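Muconate lactonizing enzyme (Corynebacterium glutamicum, PDB 3I4K) belongs to the enolase superfamily, pairing an N-terminal capping domain with a C-terminal barrel domain, and carries a bound magnesium ion. Local coordinates at residues R14-F26 against F331-Q343. Residues are numbered along the deposited sequence; the frame is centred on the assembly and turned at random.
Sequences RILDVPLIRPHGF and FGPQLLKDTYIVQ
Leu335, in the short helix 332-335, meets both Leu20 and His24. Its CB touches nothing of 14-26 and leads to CG, which packs against CG (3.9 Å) and CD2 of Leu20. CG stands anti to the backbone N (chi1 -168°). With chi2 at 62°, the fork turns both methyls to the His24 ring, and CD2 also touches Leu20 CD2. CD2 sits over the centre of the imidazole face, 3.8 Å from the ring centroid and 7° off its normal, a CH-pi contact. CD1 lies closest to ND1 of the same ring, at 3.9 Å. Leu20 and Leu336 form a single beta bridge, in which Lys337 N donates to Pro19 O (3.0 Å) and Ile21 N to Leu335 O (3.1 Å). Ile21 CG1 rests against Lys337 CB. Beyond the bridge, Val18 CG1 presses on Leu336 CD2 at 3.4 Å, a tight pair. Further along, Leu16 CD1 covers one face of Tyr340, offset toward the rim. The hydroxyl of Tyr340 is hydrogen-bonded to Glu52. The side chain of His24 is about 10 Å from the bound magnesium ion, and its buried NE2 has no partner in the model. The contact joins a strand of the capping domain to the barrel domain. Two nearly straight backbone bonds fix the register, flanked by side-chain packing that is mainly nonpolar.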
# COMPACT_ATOMS: atom_id res chain seq x y z
N ARG A 14 -22.71 9.07 -15.68
CA ARG A 14 -23.82 8.54 -16.47
C ARG A 14 -24.25 7.17 -15.96
O ARG A 14 -23.42 6.29 -15.74
CB ARG A 14 -23.42 8.40 -17.94
CG ARG A 14 -23.07 9.69 -18.65
CD ARG A 14 -22.66 9.42 -20.10
NE ARG A 14 -22.45 10.66 -20.84
CZ ARG A 14 -21.48 11.54 -20.60
NH1 ARG A 14 -20.61 11.32 -19.63
NH2 ARG A 14 -21.39 12.64 -21.33
N ILE A 15 -25.56 7.00 -15.78
CA ILE A 15 -26.08 5.72 -15.33
C ILE A 15 -26.32 4.87 -16.57
O ILE A 15 -27.05 5.28 -17.47
CB ILE A 15 -27.41 5.88 -14.57
CG1 ILE A 15 -27.18 6.68 -13.29
CG2 ILE A 15 -28.00 4.51 -14.27
CD1 ILE A 15 -28.43 6.87 -12.45
N LEU A 16 -25.70 3.70 -16.62
CA LEU A 16 -25.86 2.81 -17.75
C LEU A 16 -26.53 1.50 -17.35
O LEU A 16 -26.13 0.86 -16.38
CB LEU A 16 -24.51 2.49 -18.38
CG LEU A 16 -23.60 3.67 -18.75
CD1 LEU A 16 -22.44 3.14 -19.56
CD2 LEU A 16 -24.38 4.72 -19.54
N ASP A 17 -27.56 1.12 -18.11
CA ASP A 17 -28.27 -0.12 -17.86
C ASP A 17 -28.01 -1.04 -19.04
O ASP A 17 -28.56 -0.87 -20.12
CB ASP A 17 -29.78 0.13 -17.70
CG ASP A 17 -30.10 1.05 -16.53
OD1 ASP A 17 -29.65 0.76 -15.40
OD2 ASP A 17 -30.82 2.05 -16.73
N VAL A 18 -27.14 -2.03 -18.82
CA VAL A 18 -26.79 -2.98 -19.86
C VAL A 18 -27.37 -4.34 -19.52
O VAL A 18 -27.20 -4.84 -18.41
CB VAL A 18 -25.26 -3.09 -20.02
CG1 VAL A 18 -24.63 -3.43 -18.68
CG2 VAL A 18 -24.91 -4.15 -21.05
N PRO A 19 -28.09 -4.96 -20.47
CA PRO A 19 -28.70 -6.27 -20.26
C PRO A 19 -27.68 -7.40 -20.20
O PRO A 19 -26.66 -7.36 -20.88
CB PRO A 19 -29.63 -6.41 -21.46
CG PRO A 19 -29.96 -5.00 -21.79
CD PRO A 19 -28.62 -4.33 -21.69
N LEU A 20 -27.98 -8.41 -19.39
CA LEU A 20 -27.10 -9.56 -19.27
C LEU A 20 -27.56 -10.61 -20.27
O LEU A 20 -28.69 -10.57 -20.74
CB LEU A 20 -27.16 -10.13 -17.85
CG LEU A 20 -26.26 -9.49 -16.79
CD1 LEU A 20 -26.26 -7.97 -16.92
CD2 LEU A 20 -26.74 -9.92 -15.41
N ILE A 21 -26.68 -11.55 -20.61
CA ILE A 21 -27.05 -12.57 -21.56
C ILE A 21 -28.11 -13.48 -20.95
O ILE A 21 -29.09 -13.82 -21.61
CB ILE A 21 -25.83 -13.42 -21.97
CG1 ILE A 21 -24.72 -12.49 -22.48
CG2 ILE A 21 -26.22 -14.41 -23.07
CD1 ILE A 21 -23.47 -13.21 -22.94
N ARG A 22 -27.92 -13.84 -19.69
CA ARG A 22 -28.86 -14.70 -18.97
C ARG A 22 -29.23 -14.04 -17.64
O ARG A 22 -28.53 -13.13 -17.18
CB ARG A 22 -28.24 -16.06 -18.67
CG ARG A 22 -27.77 -16.84 -19.89
CD ARG A 22 -27.16 -18.17 -19.48
NE ARG A 22 -26.67 -18.95 -20.62
CZ ARG A 22 -27.45 -19.54 -21.52
NH1 ARG A 22 -28.77 -19.44 -21.44
NH2 ARG A 22 -26.90 -20.23 -22.52
N PRO A 23 -30.33 -14.47 -17.02
CA PRO A 23 -30.74 -13.89 -15.73
C PRO A 23 -29.72 -14.31 -14.68
O PRO A 23 -29.39 -15.49 -14.57
CB PRO A 23 -32.10 -14.54 -15.48
CG PRO A 23 -32.62 -14.79 -16.86
CD PRO A 23 -31.39 -15.34 -17.56
N HIS A 24 -29.21 -13.35 -13.92
CA HIS A 24 -28.21 -13.66 -12.90
C HIS A 24 -28.88 -13.58 -11.53
O HIS A 24 -29.13 -12.49 -11.02
CB HIS A 24 -27.03 -12.69 -12.99
CG HIS A 24 -25.72 -13.29 -12.58
ND1 HIS A 24 -25.22 -14.44 -13.14
CD2 HIS A 24 -24.82 -12.90 -11.64
CE1 HIS A 24 -24.07 -14.74 -12.57
NE2 HIS A 24 -23.81 -13.83 -11.66
N GLY A 25 -29.17 -14.74 -10.95
CA GLY A 25 -29.85 -14.76 -9.67
C GLY A 25 -28.99 -14.87 -8.43
O GLY A 25 -28.07 -15.70 -8.35
N PHE A 26 -29.30 -14.03 -7.44
CA PHE A 26 -28.58 -14.01 -6.18
C PHE A 26 -29.49 -14.60 -5.09
O PHE A 26 -30.58 -15.10 -5.37
CB PHE A 26 -28.21 -12.58 -5.80
CG PHE A 26 -27.30 -11.90 -6.79
CD1 PHE A 26 -25.92 -12.01 -6.67
CD2 PHE A 26 -27.83 -11.14 -7.83
CE1 PHE A 26 -25.08 -11.37 -7.58
CE2 PHE A 26 -26.99 -10.51 -8.75
CZ PHE A 26 -25.62 -10.62 -8.62
N PHE A 331 -14.74 -11.65 -14.76
CA PHE A 331 -15.45 -12.10 -15.95
C PHE A 331 -16.62 -11.18 -16.30
O PHE A 331 -17.34 -11.44 -17.27
CB PHE A 331 -15.98 -13.50 -15.71
CG PHE A 331 -16.98 -13.59 -14.58
CD1 PHE A 331 -18.30 -13.21 -14.78
CD2 PHE A 331 -16.59 -14.02 -13.32
CE1 PHE A 331 -19.23 -13.26 -13.73
CE2 PHE A 331 -17.50 -14.08 -12.26
CZ PHE A 331 -18.82 -13.70 -12.47
N GLY A 332 -16.80 -10.13 -15.52
CA GLY A 332 -17.89 -9.19 -15.74
C GLY A 332 -18.26 -9.00 -17.21
O GLY A 332 -19.40 -9.30 -17.60
N PRO A 333 -17.33 -8.49 -18.04
CA PRO A 333 -17.54 -8.25 -19.46
C PRO A 333 -18.25 -9.39 -20.20
O PRO A 333 -19.08 -9.14 -21.08
CB PRO A 333 -16.13 -8.01 -19.98
CG PRO A 333 -15.48 -7.31 -18.82
CD PRO A 333 -15.94 -8.16 -17.66
N GLN A 334 -17.93 -10.62 -19.83
CA GLN A 334 -18.54 -11.79 -20.46
C GLN A 334 -20.01 -11.98 -20.11
O GLN A 334 -20.78 -12.51 -20.92
CB GLN A 334 -17.78 -13.06 -20.08
CG GLN A 334 -16.36 -13.12 -20.62
CD GLN A 334 -15.76 -14.50 -20.48
OE1 GLN A 334 -15.63 -15.04 -19.38
NE2 GLN A 334 -15.39 -15.10 -21.62
N LEU A 335 -20.41 -11.54 -18.93
CA LEU A 335 -21.79 -11.67 -18.48
C LEU A 335 -22.70 -10.69 -19.20
O LEU A 335 -23.91 -10.91 -19.31
CB LEU A 335 -21.87 -11.43 -16.97
CG LEU A 335 -23.18 -11.81 -16.28
CD1 LEU A 335 -23.40 -13.30 -16.42
CD2 LEU A 335 -23.11 -11.43 -14.81
N LEU A 336 -22.12 -9.60 -19.70
CA LEU A 336 -22.88 -8.60 -20.43
C LEU A 336 -23.22 -9.12 -21.82
O LEU A 336 -22.40 -9.78 -22.47
CB LEU A 336 -22.07 -7.31 -20.56
CG LEU A 336 -21.53 -6.68 -19.28
CD1 LEU A 336 -20.62 -5.52 -19.63
CD2 LEU A 336 -22.69 -6.22 -18.41
N LYS A 337 -24.43 -8.84 -22.28
CA LYS A 337 -24.84 -9.29 -23.61
C LYS A 337 -24.26 -8.34 -24.66
O LYS A 337 -24.22 -8.66 -25.85
CB LYS A 337 -26.37 -9.33 -23.68
CG LYS A 337 -26.92 -9.95 -24.96
CD LYS A 337 -28.43 -10.13 -24.88
CE LYS A 337 -29.14 -8.81 -24.57
NZ LYS A 337 -28.85 -7.75 -25.58
N ASP A 338 -23.80 -7.18 -24.21
CA ASP A 338 -23.22 -6.18 -25.10
C ASP A 338 -22.22 -5.33 -24.30
O ASP A 338 -22.18 -5.41 -23.08
CB ASP A 338 -24.32 -5.31 -25.70
CG ASP A 338 -23.80 -4.33 -26.73
OD1 ASP A 338 -22.90 -4.70 -27.51
OD2 ASP A 338 -24.31 -3.19 -26.78
N THR A 339 -21.42 -4.53 -25.00
CA THR A 339 -20.43 -3.70 -24.32
C THR A 339 -20.44 -2.25 -24.80
O THR A 339 -21.36 -1.82 -25.49
CB THR A 339 -19.01 -4.30 -24.49
OG1 THR A 339 -18.03 -3.34 -24.07
CG2 THR A 339 -18.76 -4.70 -25.93
N TYR A 340 -19.43 -1.49 -24.39
CA TYR A 340 -19.29 -0.09 -24.77
C TYR A 340 -17.82 0.27 -24.61
O TYR A 340 -17.48 1.38 -24.19
CB TYR A 340 -20.14 0.81 -23.88
CG TYR A 340 -19.87 0.66 -22.40
CD1 TYR A 340 -20.21 -0.51 -21.72
CD2 TYR A 340 -19.28 1.69 -21.67
CE1 TYR A 340 -19.97 -0.66 -20.36
CE2 TYR A 340 -19.03 1.55 -20.30
CZ TYR A 340 -19.38 0.38 -19.66
OH TYR A 340 -19.13 0.22 -18.32
N ILE A 341 -16.95 -0.67 -24.96
CA ILE A 341 -15.53 -0.47 -24.80
C ILE A 341 -14.66 -0.54 -26.06
O ILE A 341 -13.43 -0.50 -25.97
CB ILE A 341 -14.99 -1.45 -23.72
CG1 ILE A 341 -14.00 -0.72 -22.83
CG2 ILE A 341 -14.38 -2.68 -24.36
CD1 ILE A 341 -14.57 0.51 -22.16
N VAL A 342 -15.28 -0.63 -27.23
CA VAL A 342 -14.53 -0.70 -28.49
C VAL A 342 -13.74 -2.00 -28.65
O VAL A 342 -14.11 -2.85 -29.46
CB VAL A 342 -13.54 0.49 -28.62
CG1 VAL A 342 -12.73 0.37 -29.90
CG2 VAL A 342 -14.30 1.81 -28.61
N GLN A 343 -12.66 -2.15 -27.89
CA GLN A 343 -11.85 -3.37 -27.97
C GLN A 343 -12.53 -4.51 -27.24
O GLN A 343 -13.53 -4.32 -26.55
CB GLN A 343 -10.47 -3.15 -27.34
CG GLN A 343 -9.67 -2.04 -27.98
CD GLN A 343 -9.65 -0.78 -27.15
OE1 GLN A 343 -10.69 -0.28 -26.72
NE2 GLN A 343 -8.45 -0.25 -26.92